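Local atomic coordinates of galactokinase (Bifidobacterium longum subsp. infantis ATCC 15697 = JCM 1222 = DSM 20088, PDB entry 6TEQ), a protein that probably catalyses the ATP-dependent phosphorylation of galactose to galactose 1-phosphate, as a member of the GHMP kinase family. Residues Arg40-Gly45 with Cys55-Leu60; Ile44-Asp49 with Arg363-Gly368; Ile66-Arg71 with Asp154-Leu159. All coordinates share one frame; numbering follows the deposited sequence. Where two conformers were deposited one is given.

Contact 1 of 3, residues Arg40-Gly45 with Cys55-Leu60; sequences RVNLIG and CLPIAL
L43, L56 and I58 form the apolar centre of this contact. The L43 side chain crosses that of I58 at about a right angle, with L43 CD1 4.0 Å from I58 CG2. L43 CD1 also lies 4.1 Å from L56 CD2. V41 and I58 run side by side and point the same way. A203 of strand 202-207 touches L43, L56 and I58. Strands 33-42 and 54-70 make a beta hairpin here, within the galactose-binding signature of galactokinases. V41 and I58 are its hydrogen-bonded antiparallel pair: V41 N gives to I58 O, and I58 N to V41 O at 2.9 Å. R40-A59 and N42-P57 are the flanking non-hydrogen-bonded pairs. Beyond them, L43 N reaches L56 O at 2.8 Å. The polar edge is carried by N42. With CG anti to the backbone N (chi1 -162°), its amide is carried over to both the L56 N-H and G45 O. N42 OD1 takes L56 N in its carbonyl plane at 3.2 Å. N42 ND2 meets G45 O at 2.9 Å, approaching from above that carbonyl, and also bonds E46 OE1. R40 shares the N42 face. R40 CB rests 3.3 Å from I58 O. Further out, R40 NE makes a salt bridge with D191, R40 NH2 hydrogen-bonds G138 O, and the side chain touches the bound fluorogalactose.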
ATOM      1  N   ARG A  40       4.971  -0.405   0.099  1.00 11.11           N
ATOM      2  CA  ARG A  40       4.659  -0.062   1.484  1.00  9.00           C
ATOM      3  C   ARG A  40       4.275  -1.301   2.253  1.00  9.69           C
ATOM      4  O   ARG A  40       3.686  -2.259   1.672  1.00 11.23           O
ATOM      5  CB  ARG A  40       3.540   0.984   1.522  1.00 10.28           C
ATOM      6  CG  ARG A  40       2.179   0.523   1.046  1.00 11.88           C
ATOM      7  CD  ARG A  40       1.313   0.002   2.150  1.00 12.39           C
ATOM      8  NE  ARG A  40       0.086  -0.603   1.626  1.00 14.45           N
ATOM      9  CZ  ARG A  40      -0.068  -1.853   1.246  1.00 14.65           C
ATOM     10  NH1 ARG A  40      -1.244  -2.239   0.756  1.00 14.54           N
ATOM     11  NH2 ARG A  40       0.873  -2.765   1.455  1.00 15.53           N
ATOM     12  N   VAL A  41       4.440  -1.221   3.571  0.50 11.35           N
ATOM     13  CA  VAL A  41       3.728  -2.142   4.491  0.50 14.84           C
ATOM     14  C   VAL A  41       2.896  -1.322   5.476  0.50 12.51           C
ATOM     15  O   VAL A  41       3.398  -0.415   6.140  0.50 13.46           O
ATOM     16  CB  VAL A  41       4.681  -3.109   5.211  0.50 16.15           C
ATOM     17  CG1 VAL A  41       5.053  -4.289   4.362  0.50 17.51           C
ATOM     18  CG2 VAL A  41       5.964  -2.433   5.600  0.50 19.47           C
ATOM     19  N   ASN A  42       1.645  -1.718   5.600  1.00 11.15           N
ATOM     20  CA  ASN A  42       0.750  -1.112   6.589  1.00 11.14           C
ATOM     21  C   ASN A  42       1.048  -1.798   7.913  1.00 11.13           C
ATOM     22  O   ASN A  42       0.822  -2.986   8.050  1.00 11.63           O
ATOM     23  CB  ASN A  42      -0.704  -1.179   6.168  1.00 12.19           C
ATOM     24  CG  ASN A  42      -1.532  -0.198   6.952  1.00 12.20           C
ATOM     25  OD1 ASN A  42      -0.996   0.754   7.513  1.00 12.86           O
ATOM     26  ND2 ASN A  42      -2.816  -0.495   7.001  1.00 11.82           N
ATOM     27  N   LEU A  43       1.529  -1.049   8.882  1.00 10.19           N
ATOM     28  CA  LEU A  43       1.849  -1.686  10.164  1.00 11.24           C
ATOM     29  C   LEU A  43       0.541  -2.137  10.810  1.00  9.85           C
ATOM     30  O   LEU A  43       0.508  -3.211  11.421  1.00 10.97           O
ATOM     31  CB  LEU A  43       2.637  -0.755  11.067  1.00 10.36           C
ATOM     32  CG  LEU A  43       3.997  -0.298  10.577  1.00 10.26           C
ATOM     33  CD1 LEU A  43       4.529   0.725  11.532  1.00 13.06           C
ATOM     34  CD2 LEU A  43       4.968  -1.463  10.411  1.00 11.58           C
ATOM     35  N   ILE A  44      -0.459  -1.261  10.806  1.00 11.40           N
ATOM     36  CA  ILE A  44      -1.776  -1.549  11.411  1.00 10.36           C
ATOM     37  C   ILE A  44      -2.729  -0.475  10.930  1.00 11.92           C
ATOM     38  O   ILE A  44      -2.296   0.548  10.431  1.00 12.01           O
ATOM     39  CB  ILE A  44      -1.580  -1.562  12.963  1.00 10.51           C
ATOM     40  CG1 ILE A  44      -2.743  -2.223  13.661  1.00 11.25           C
ATOM     41  CG2 ILE A  44      -1.272  -0.209  13.554  1.00 11.35           C
ATOM     42  CD1 ILE A  44      -2.478  -2.582  15.117  1.00 11.47           C
ATOM     43  N   GLY A  45      -4.003  -0.792  11.017  1.00  9.25           N
ATOM     44  CA  GLY A  45      -5.082   0.059  10.506  1.00 10.30           C
ATOM     45  C   GLY A  45      -5.464  -0.401   9.132  1.00  8.88           C
ATOM     46  O   GLY A  45      -5.299   0.321   8.162  1.00 12.41           O
ATOM     47  N   CYS A  55      -4.620   4.887   9.736  0.50 10.40           N
ATOM     48  CA  CYS A  55      -3.674   3.887   9.184  0.50  9.04           C
ATOM     49  C   CYS A  55      -2.278   4.227   9.672  0.50 10.42           C
ATOM     50  O   CYS A  55      -2.060   5.355  10.159  0.50  9.84           O
ATOM     51  CB  CYS A  55      -3.711   3.830   7.659  0.50  7.66           C
ATOM     52  SG  CYS A  55      -5.384   3.855   6.955  0.50  7.64           S
ATOM     53  N   LEU A  56      -1.369   3.279   9.514  1.00 10.41           N
ATOM     54  CA  LEU A  56       0.031   3.465   9.933  1.00 11.20           C
ATOM     55  C   LEU A  56       0.986   2.725   9.022  1.00 11.09           C
ATOM     56  O   LEU A  56       1.595   1.739   9.451  1.00 11.23           O
ATOM     57  CB  LEU A  56       0.155   3.043  11.397  1.00 10.53           C
ATOM     58  CG  LEU A  56       1.434   3.497  12.077  1.00 11.60           C
ATOM     59  CD1 LEU A  56       1.465   5.022  12.241  1.00 11.43           C
ATOM     60  CD2 LEU A  56       1.562   2.829  13.423  1.00 13.30           C
ATOM     61  N   PRO A  57       1.140   3.210   7.768  1.00 11.65           N
ATOM     62  CA  PRO A  57       2.117   2.576   6.886  1.00 12.07           C
ATOM     63  C   PRO A  57       3.527   3.147   7.014  1.00 11.86           C
ATOM     64  O   PRO A  57       3.749   4.210   7.542  1.00 12.28           O
ATOM     65  CB  PRO A  57       1.567   2.913   5.493  1.00 12.36           C
ATOM     66  CG  PRO A  57       0.891   4.280   5.667  1.00 12.66           C
ATOM     67  CD  PRO A  57       0.226   4.166   7.064  1.00 12.02           C
ATOM     68  N   ILE A  58       4.453   2.296   6.570  1.00 11.17           N
ATOM     69  CA  ILE A  58       5.851   2.682   6.262  1.00  9.63           C
ATOM     70  C   ILE A  58       6.078   2.438   4.791  1.00 10.99           C
ATOM     71  O   ILE A  58       5.420   1.538   4.185  1.00 12.00           O
ATOM     72  CB  ILE A  58       6.863   1.924   7.125  1.00 11.56           C
ATOM     73  CG1 ILE A  58       6.795   0.418   6.917  1.00 13.07           C
ATOM     74  CG2 ILE A  58       6.682   2.310   8.577  1.00 11.37           C
ATOM     75  CD1 ILE A  58       7.956  -0.337   7.452  1.00 13.31           C
ATOM     76  N   ALA A  59       7.011   3.190   4.250  1.00 10.81           N
ATOM     77  CA  ALA A  59       7.462   2.962   2.871  1.00 12.07           C
ATOM     78  C   ALA A  59       8.581   1.929   2.941  1.00 11.56           C
ATOM     79  O   ALA A  59       9.528   2.059   3.778  1.00 15.07           O
ATOM     80  CB  ALA A  59       7.948   4.237   2.266  1.00 12.21           C
ATOM     81  N   LEU A  60       8.537   0.931   2.076  1.00 11.27           N
ATOM     82  CA  LEU A  60       9.651  -0.018   1.949  1.00 11.41           C
ATOM     83  C   LEU A  60      10.847   0.617   1.235  1.00 11.35           C
ATOM     84  O   LEU A  60      10.720   1.577   0.479  1.00 12.27           O
ATOM     85  CB  LEU A  60       9.171  -1.255   1.210  1.00 12.67           C
ATOM     86  CG  LEU A  60       8.241  -2.177   1.971  1.00 13.92           C
ATOM     87  CD1 LEU A  60       7.696  -3.175   0.985  1.00 14.59           C
ATOM     88  CD2 LEU A  60       8.996  -2.893   3.077  1.00 14.85           C
TER

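Contact 2 of 3, residues Ile44-Asp49 with Arg363-Gly368; sequences IGEHTD and RMTGGG. With GAF (2-deoxy-2-fluoro-alpha-D-galactopyranose), chain M.
I44 lies with its CA over one face of the R363 guanidinium, offset toward the rim. After I44 the chain turns at G45. The backbone N-H groups of G45 and E46 both go to E306 of helix 294-318. E46 then reaches across to strand 361-365. Its chain is bent at chi2 (73°), which turns the carboxylate toward both R363 and the sugar. The salt bridge is end-on, and both arginine nitrogens use one oxygen. R363 NH1 is 2.9 Å from E46 OE2, on the anti side and out of the carboxylate plane. R363 NH2 is 3.2 Å from E46 OE2 and comes nearly along the C-O bond. The two flat groups are only 22° apart in tilt. G366 N adds a weak bond to the same OE2. R363 NE is hydrogen-bonded to S332, which gives the arginine a second hold. The other oxygen, OE1, faces O6 of the fluorogalactose and also receives N42 ND2. H47 comes next. Its backbone N gives an almost straight bond to O6 of GAF, with H47 N 2.9 Å away. Its ring lies with one face over C6 of the sugar. At the ring edge, H47 NE2 donates in plane to G367 O at 2.7 Å, with an angle of 170° at the hydrogen. Y50 OH bonds ND1, so both ring nitrogens are held and the ring's rotation is fixed. Further on, D49 OD1 lies 2.7 Å from GAF O4 and D49 OD2 2.6 Å from GAF O3. G367 CA approaches GAF O5, the ring oxygen, at 3.2 Å. This is the galactose pocket of a galactokinase: the signature loop after strand 33-42 meets a C-terminal glycine-rich loop, consistent with the third conserved GHMP kinase motif.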
ATOM      1  N   ILE A  44      -0.459  -1.261  10.806  1.00 11.40           N
ATOM      2  CA  ILE A  44      -1.776  -1.549  11.411  1.00 10.36           C
ATOM      3  C   ILE A  44      -2.729  -0.475  10.930  1.00 11.92           C
ATOM      4  O   ILE A  44      -2.296   0.548  10.431  1.00 12.01           O
ATOM      5  CB  ILE A  44      -1.580  -1.562  12.963  1.00 10.51           C
ATOM      6  CG1 ILE A  44      -2.743  -2.223  13.661  1.00 11.25           C
ATOM      7  CG2 ILE A  44      -1.272  -0.209  13.554  1.00 11.35           C
ATOM      8  CD1 ILE A  44      -2.478  -2.582  15.117  1.00 11.47           C
ATOM      9  N   GLY A  45      -4.003  -0.792  11.017  1.00  9.25           N
ATOM     10  CA  GLY A  45      -5.082   0.059  10.506  1.00 10.30           C
ATOM     11  C   GLY A  45      -5.464  -0.401   9.132  1.00  8.88           C
ATOM     12  O   GLY A  45      -5.299   0.321   8.162  1.00 12.41           O
ATOM     13  N   GLU A  46      -5.969  -1.602   9.085  1.00 11.31           N
ATOM     14  CA  GLU A  46      -6.258  -2.315   7.858  1.00 11.88           C
ATOM     15  C   GLU A  46      -7.757  -2.312   7.606  1.00 11.90           C
ATOM     16  O   GLU A  46      -8.592  -2.466   8.512  1.00 13.60           O
ATOM     17  CB  GLU A  46      -5.758  -3.751   7.952  1.00 11.43           C
ATOM     18  CG  GLU A  46      -5.277  -4.305   6.632  1.00 12.18           C
ATOM     19  CD  GLU A  46      -3.927  -3.677   6.247  1.00 12.41           C
ATOM     20  OE1 GLU A  46      -3.939  -2.696   5.433  1.00 13.00           O
ATOM     21  OE2 GLU A  46      -2.859  -4.104   6.802  1.00 14.74           O
ATOM     22  N   HIS A  47      -8.062  -1.999   6.365  1.00 10.99           N
ATOM     23  CA  HIS A  47      -9.432  -1.879   5.913  1.00  9.50           C
ATOM     24  C   HIS A  47     -10.140  -0.733   6.628  1.00 10.75           C
ATOM     25  O   HIS A  47     -11.369  -0.812   6.832  1.00 11.67           O
ATOM     26  CB  HIS A  47     -10.102  -3.197   5.934  1.00 10.18           C
ATOM     27  CG  HIS A  47      -9.752  -4.087   4.816  1.00 11.10           C
ATOM     28  ND1 HIS A  47     -10.273  -3.942   3.537  1.00 12.20           N
ATOM     29  CD2 HIS A  47      -8.853  -5.124   4.749  1.00 11.29           C
ATOM     30  CE1 HIS A  47      -9.700  -4.865   2.783  1.00 13.31           C
ATOM     31  NE2 HIS A  47      -8.856  -5.570   3.474  1.00 13.66           N
ATOM     32  N   THR A  48      -9.404   0.309   6.936  1.00 11.30           N
ATOM     33  CA  THR A  48      -9.927   1.502   7.587  1.00 13.66           C
ATOM     34  C   THR A  48      -9.833   2.717   6.673  1.00 11.52           C
ATOM     35  O   THR A  48     -10.576   3.665   6.887  1.00 11.17           O
ATOM     36  CB  THR A  48      -9.127   1.791   8.860  1.00 11.88           C
ATOM     37  OG1 THR A  48      -7.739   1.909   8.568  1.00 14.38           O
ATOM     38  CG2 THR A  48      -9.295   0.724   9.908  1.00 13.39           C
ATOM     39  N   ASP A  49      -8.943   2.721   5.688  1.00 11.92           N
ATOM     40  CA  ASP A  49      -8.773   3.931   4.857  1.00 12.03           C
ATOM     41  C   ASP A  49     -10.077   4.387   4.189  1.00 13.11           C
ATOM     42  O   ASP A  49     -10.412   5.600   4.270  1.00 15.61           O
ATOM     43  CB  ASP A  49      -7.616   3.792   3.909  1.00 12.10           C
ATOM     44  CG  ASP A  49      -7.640   2.710   2.856  1.00 11.22           C
ATOM     45  OD1 ASP A  49      -8.429   1.786   3.005  1.00 11.81           O
ATOM     46  OD2 ASP A  49      -6.863   2.865   1.872  1.00 12.36           O
ATOM     47  N   ARG A 363       0.969 -10.348  11.561  1.00 10.20           N
ATOM     48  CA  ARG A 363      -0.319 -10.086  10.937  1.00  9.57           C
ATOM     49  C   ARG A 363      -0.125 -10.044   9.439  1.00  9.02           C
ATOM     50  O   ARG A 363       0.905  -9.566   8.964  1.00 11.32           O
ATOM     51  CB  ARG A 363      -0.929  -8.757  11.422  1.00 10.60           C
ATOM     52  CG  ARG A 363      -0.062  -7.530  11.205  1.00 11.75           C
ATOM     53  CD  ARG A 363      -0.613  -6.273  11.827  1.00 12.77           C
ATOM     54  NE  ARG A 363      -1.822  -5.914  11.146  1.00 12.99           N
ATOM     55  CZ  ARG A 363      -1.936  -5.341   9.942  1.00 11.15           C
ATOM     56  NH1 ARG A 363      -3.117  -5.289   9.385  1.00 12.17           N
ATOM     57  NH2 ARG A 363      -0.941  -4.773   9.336  1.00 12.55           N
ATOM     58  N   MET A 364      -1.198 -10.356   8.737  1.00 10.30           N
ATOM     59  CA  MET A 364      -1.270  -9.960   7.326  1.00  9.98           C
ATOM     60  C   MET A 364      -1.179  -8.430   7.211  1.00  9.64           C
ATOM     61  O   MET A 364      -1.548  -7.707   8.138  1.00 11.00           O
ATOM     62  CB  MET A 364      -2.550 -10.474   6.728  1.00 13.16           C
ATOM     63  CG  MET A 364      -3.858  -9.975   7.367  1.00 13.60           C
ATOM     64  SD  MET A 364      -5.190  -9.769   6.196  1.00 13.85           S
ATOM     65  CE  MET A 364      -4.644  -8.288   5.361  1.00 14.00           C
ATOM     66  N   THR A 365      -0.692  -7.948   6.079  1.00 11.83           N
ATOM     67  CA  THR A 365      -0.641  -6.502   5.762  1.00 11.34           C
ATOM     68  C   THR A 365      -1.267  -6.260   4.382  1.00 10.58           C
ATOM     69  O   THR A 365      -1.191  -7.140   3.478  1.00 14.76           O
ATOM     70  CB  THR A 365       0.813  -5.955   5.803  1.00 12.52           C
ATOM     71  OG1 THR A 365       0.805  -4.517   5.821  1.00 11.99           O
ATOM     72  CG2 THR A 365       1.700  -6.460   4.685  1.00 15.07           C
ATOM     73  N   GLY A 366      -1.929  -5.116   4.260  1.00 12.25           N
ATOM     74  CA  GLY A 366      -2.545  -4.741   3.018  1.00 13.49           C
ATOM     75  C   GLY A 366      -3.985  -5.303   2.914  1.00 11.35           C
ATOM     76  O   GLY A 366      -4.603  -5.594   3.909  1.00 13.43           O
ATOM     77  N   GLY A 367      -4.436  -5.515   1.679  1.00 12.81           N
ATOM     78  CA  GLY A 367      -5.834  -5.875   1.434  1.00 13.60           C
ATOM     79  C   GLY A 367      -6.200  -7.251   1.886  1.00 13.52           C
ATOM     80  O   GLY A 367      -7.320  -7.449   2.249  1.00 16.90           O
ATOM     81  N   GLY A 368      -5.270  -8.172   1.891  1.00 14.29           N
ATOM     82  CA  GLY A 368      -5.590  -9.561   2.202  1.00 14.96           C
ATOM     83  C   GLY A 368      -5.840 -10.423   0.986  1.00 13.35           C
ATOM     84  O   GLY A 368      -5.425 -10.067  -0.124  1.00 14.91           O
TER
HETATM   85  C1  GAF M 609      -5.576  -2.487  -0.309  0.60 14.86           C
HETATM   86  C2  GAF M 609      -5.972  -1.095  -0.753  0.60 14.74           C
HETATM   87  F2  GAF M 609      -5.266  -0.775  -1.865  0.60 15.54           F
HETATM   88  C3  GAF M 609      -5.724  -0.063   0.327  0.60 11.94           C
HETATM   89  O3  GAF M 609      -6.345   1.133  -0.024  0.60 14.69           O
HETATM   90  C4  GAF M 609      -6.335  -0.516   1.687  0.60 13.52           C
HETATM   91  O4  GAF M 609      -7.756  -0.495   1.702  0.60 14.07           O
HETATM   92  C5  GAF M 609      -5.835  -1.884   2.004  0.60 12.35           C
HETATM   93  O5  GAF M 609      -6.172  -2.771   0.965  0.60 15.58           O
HETATM   94  C6  GAF M 609      -6.381  -2.443   3.302  0.60 11.16           C
HETATM   95  O6  GAF M 609      -5.976  -1.654   4.420  0.60  9.59           O
HETATM   96  O1  GAF M 609      -4.162  -2.435  -0.260  0.60 17.81           O

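Contact 3 of 3, residues Ile66-Arg71 with Asp154-Leu159; sequences IALKPR and DDVYGL
V156, at the end of helix 141-156, points its side chain at L68 and P70 of strand 54-70. V156 CB lies 4.0 Å from P70 CG and equally near P70 CD, so the branch point faces the proline ring. From there the two methyls part. V156 CG1 is anti to its carbonyl carbon (chi1 -58°) and touches L68 CD2 at 4.0 Å. V156 CG2 reaches further into the contact. V156 CG2 meets L68 CD2 at 3.8 Å and P70 CB at 3.9 Å, filling the angle between the two strand residues. The same methyl lies over one face of the Y157 ring, toward its rim. Y157 extends the contact along the strand. Y157 CZ comes within 3.5 Å of P70 CB, and Y157 OH lies 3.2 Å from R71 O, which is near the plane of the ring. No hydrogen bond joins the two segments; the phenol bonds G124 O instead. Just past Y157 the helix closes in a Schellman motif. G158 N bonds D155 O and L159 N bonds D154 O, with G158 at positive phi (59°). The contact lies near the surface, away from the sugar. The helix end packs against the far part of strand 54-70, with W35 of neighbouring strand 33-42 touching both V156 and L68, and F125 of strand 125-131 also against L68.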
ATOM      1  N   ILE A  66      10.972   4.811 -12.628  1.00 14.01           N
ATOM      2  CA  ILE A  66      10.379   5.209 -13.923  1.00 11.71           C
ATOM      3  C   ILE A  66      11.373   6.126 -14.604  1.00 14.75           C
ATOM      4  O   ILE A  66      11.679   7.219 -14.078  1.00 13.11           O
ATOM      5  CB  ILE A  66       9.028   5.891 -13.825  1.00 11.91           C
ATOM      6  CG1 ILE A  66       8.346   6.110 -15.193  1.00 11.65           C
ATOM      7  CG2 ILE A  66       9.055   7.127 -12.943  1.00 12.62           C
ATOM      8  CD1 ILE A  66       7.055   6.866 -15.098  1.00 11.71           C
ATOM      9  N   ALA A  67      11.820   5.710 -15.774  1.00 15.12           N
ATOM     10  CA  ALA A  67      12.554   6.630 -16.697  1.00 15.31           C
ATOM     11  C   ALA A  67      11.479   7.239 -17.613  1.00 14.79           C
ATOM     12  O   ALA A  67      10.700   6.482 -18.209  1.00 15.19           O
ATOM     13  CB  ALA A  67      13.620   5.870 -17.441  1.00 15.66           C
ATOM     14  N   LEU A  68      11.362   8.556 -17.663  1.00 15.31           N
ATOM     15  CA  LEU A  68      10.287   9.202 -18.436  1.00 12.44           C
ATOM     16  C   LEU A  68      10.787  10.355 -19.277  1.00 14.42           C
ATOM     17  O   LEU A  68      11.737  11.064 -18.860  1.00 17.35           O
ATOM     18  CB  LEU A  68       9.206   9.649 -17.443  1.00 13.60           C
ATOM     19  CG  LEU A  68       7.936  10.286 -18.057  1.00 15.34           C
ATOM     20  CD1 LEU A  68       6.704   9.932 -17.254  1.00 16.45           C
ATOM     21  CD2 LEU A  68       8.090  11.795 -18.184  1.00 18.95           C
ATOM     22  N   LYS A  69      10.128  10.560 -20.408  1.00 16.53           N
ATOM     23  CA  LYS A  69      10.338  11.777 -21.236  1.00 16.35           C
ATOM     24  C   LYS A  69       8.975  12.213 -21.716  1.00 15.90           C
ATOM     25  O   LYS A  69       8.206  11.397 -22.204  1.00 18.03           O
ATOM     26  CB  LYS A  69      11.284  11.525 -22.413  1.00 18.03           C
ATOM     27  CG  LYS A  69      11.613  12.765 -23.199  1.00 21.22           C
ATOM     28  CD  LYS A  69      12.634  12.474 -24.263  1.00 22.51           C
ATOM     29  CE  LYS A  69      13.016  13.735 -24.998  1.00 25.01           C
ATOM     30  NZ  LYS A  69      13.764  13.368 -26.189  1.00 28.20           N
ATOM     31  N   PRO A  70       8.652  13.511 -21.605  1.00 15.62           N
ATOM     32  CA  PRO A  70       7.349  13.974 -22.095  1.00 18.36           C
ATOM     33  C   PRO A  70       7.385  13.951 -23.623  1.00 17.33           C
ATOM     34  O   PRO A  70       8.442  14.031 -24.197  1.00 18.22           O
ATOM     35  CB  PRO A  70       7.263  15.397 -21.559  1.00 18.83           C
ATOM     36  CG  PRO A  70       8.720  15.839 -21.443  1.00 15.84           C
ATOM     37  CD  PRO A  70       9.504  14.581 -21.048  1.00 16.88           C
ATOM     38  N   ARG A  71       6.208  13.975 -24.201  1.00 21.29           N
ATOM     39  CA  ARG A  71       6.011  14.090 -25.663  1.00 18.56           C
ATOM     40  C   ARG A  71       5.244  15.368 -25.986  1.00 23.96           C
ATOM     41  O   ARG A  71       4.504  15.848 -25.116  1.00 23.63           O
ATOM     42  CB  ARG A  71       5.262  12.866 -26.149  1.00 18.49           C
ATOM     43  CG  ARG A  71       6.021  11.541 -26.038  1.00 19.40           C
ATOM     44  CD  ARG A  71       5.196  10.318 -26.458  1.00 24.52           C
ATOM     45  NE  ARG A  71       4.912  10.389 -27.893  1.00 24.62           N
ATOM     46  CZ  ARG A  71       5.523   9.719 -28.832  1.00 26.07           C
ATOM     47  NH1 ARG A  71       5.153   9.980 -30.071  1.00 28.36           N
ATOM     48  NH2 ARG A  71       6.519   8.855 -28.574  1.00 27.79           N
ATOM     49  N   ASP A 154       4.459  15.438 -12.939  1.00 14.48           N
ATOM     50  CA  ASP A 154       4.422  16.739 -12.247  1.00 14.67           C
ATOM     51  C   ASP A 154       5.723  17.481 -12.537  1.00 16.83           C
ATOM     52  O   ASP A 154       5.691  18.692 -12.749  1.00 17.95           O
ATOM     53  CB  ASP A 154       4.170  16.548 -10.763  1.00 14.78           C
ATOM     54  CG  ASP A 154       4.333  17.819  -9.950  1.00 12.51           C
ATOM     55  OD1 ASP A 154       3.314  18.555  -9.903  1.00 17.80           O
ATOM     56  OD2 ASP A 154       5.491  18.120  -9.539  1.00 15.50           O
ATOM     57  N   ASP A 155       6.830  16.786 -12.431  1.00 14.95           N
ATOM     58  CA  ASP A 155       8.155  17.380 -12.646  1.00 14.78           C
ATOM     59  C   ASP A 155       8.280  17.837 -14.087  1.00 14.48           C
ATOM     60  O   ASP A 155       8.580  19.063 -14.263  1.00 17.56           O
ATOM     61  CB  ASP A 155       9.209  16.375 -12.192  1.00 16.56           C
ATOM     62  CG  ASP A 155      10.615  16.903 -12.091  1.00 19.57           C
ATOM     63  OD1 ASP A 155      10.917  17.807 -12.868  1.00 26.73           O
ATOM     64  OD2 ASP A 155      11.414  16.314 -11.384  1.00 21.13           O
ATOM     65  N   VAL A 156       8.108  16.952 -15.062  1.00 14.42           N
ATOM     66  CA  VAL A 156       8.503  17.321 -16.467  1.00 16.01           C
ATOM     67  C   VAL A 156       7.557  18.398 -16.949  1.00 16.80           C
ATOM     68  O   VAL A 156       7.985  19.154 -17.843  1.00 21.39           O
ATOM     69  CB  VAL A 156       8.647  16.146 -17.429  1.00 15.54           C
ATOM     70  CG1 VAL A 156       9.698  15.169 -16.885  1.00 15.07           C
ATOM     71  CG2 VAL A 156       7.296  15.469 -17.654  1.00 16.53           C
ATOM     72  N   TYR A 157       6.301  18.354 -16.509  1.00 15.23           N
ATOM     73  CA  TYR A 157       5.316  19.363 -16.963  1.00 15.73           C
ATOM     74  C   TYR A 157       5.289  20.581 -16.016  1.00 16.72           C
ATOM     75  O   TYR A 157       4.537  21.509 -16.303  1.00 20.69           O
ATOM     76  CB  TYR A 157       3.969  18.700 -17.212  1.00 15.04           C
ATOM     77  CG  TYR A 157       3.930  17.852 -18.449  1.00 15.90           C
ATOM     78  CD1 TYR A 157       4.241  18.426 -19.675  1.00 20.51           C
ATOM     79  CD2 TYR A 157       3.757  16.470 -18.401  1.00 19.34           C
ATOM     80  CE1 TYR A 157       4.321  17.681 -20.848  1.00 20.95           C
ATOM     81  CE2 TYR A 157       3.696  15.733 -19.586  1.00 16.57           C
ATOM     82  CZ  TYR A 157       3.990  16.338 -20.807  1.00 19.25           C
ATOM     83  OH  TYR A 157       3.938  15.617 -21.961  1.00 19.93           O
ATOM     84  N   GLY A 158       6.145  20.644 -14.972  1.00 19.32           N
ATOM     85  CA  GLY A 158       6.279  21.824 -14.098  1.00 18.81           C
ATOM     86  C   GLY A 158       4.980  22.197 -13.418  1.00 17.78           C
ATOM     87  O   GLY A 158       4.598  23.396 -13.369  1.00 22.97           O
ATOM     88  N   LEU A 159       4.242  21.225 -12.909  1.00 17.40           N
ATOM     89  CA  LEU A 159       2.879  21.523 -12.384  1.00 17.36           C
ATOM     90  C   LEU A 159       3.024  22.135 -11.002  1.00 16.37           C
ATOM     91  O   LEU A 159       2.065  22.839 -10.621  1.00 20.16           O
ATOM     92  CB  LEU A 159       1.990  20.303 -12.327  1.00 18.10           C
ATOM     93  CG  LEU A 159       1.794  19.508 -13.621  1.00 18.09           C
ATOM     94  CD1 LEU A 159       0.803  18.372 -13.378  1.00 20.62           C
ATOM     95  CD2 LEU A 159       1.346  20.424 -14.724  1.00 22.62           C
TER

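Contacts 1 and 2 are neighbours, with centres 8 Å apart. They share I44 and G45, and N42 O of contact 1 is probably hydrogen-bonded to T365 OG1 of contact 2. The hairpin thus runs straight into the sugar-binding loop, and the C-terminal strand 361-365 closes on it from far along the sequence. Contact 3 sits apart, its centre 28 Å from that of contact 1 and 32 Å from that of contact 2. It uses the same strand 54-70 as contact 1, further along the chain. Contact 3 is nested inside the long loop closed by contact 2. One strand therefore links the galactose pocket to a distant surface corner of the same sheet.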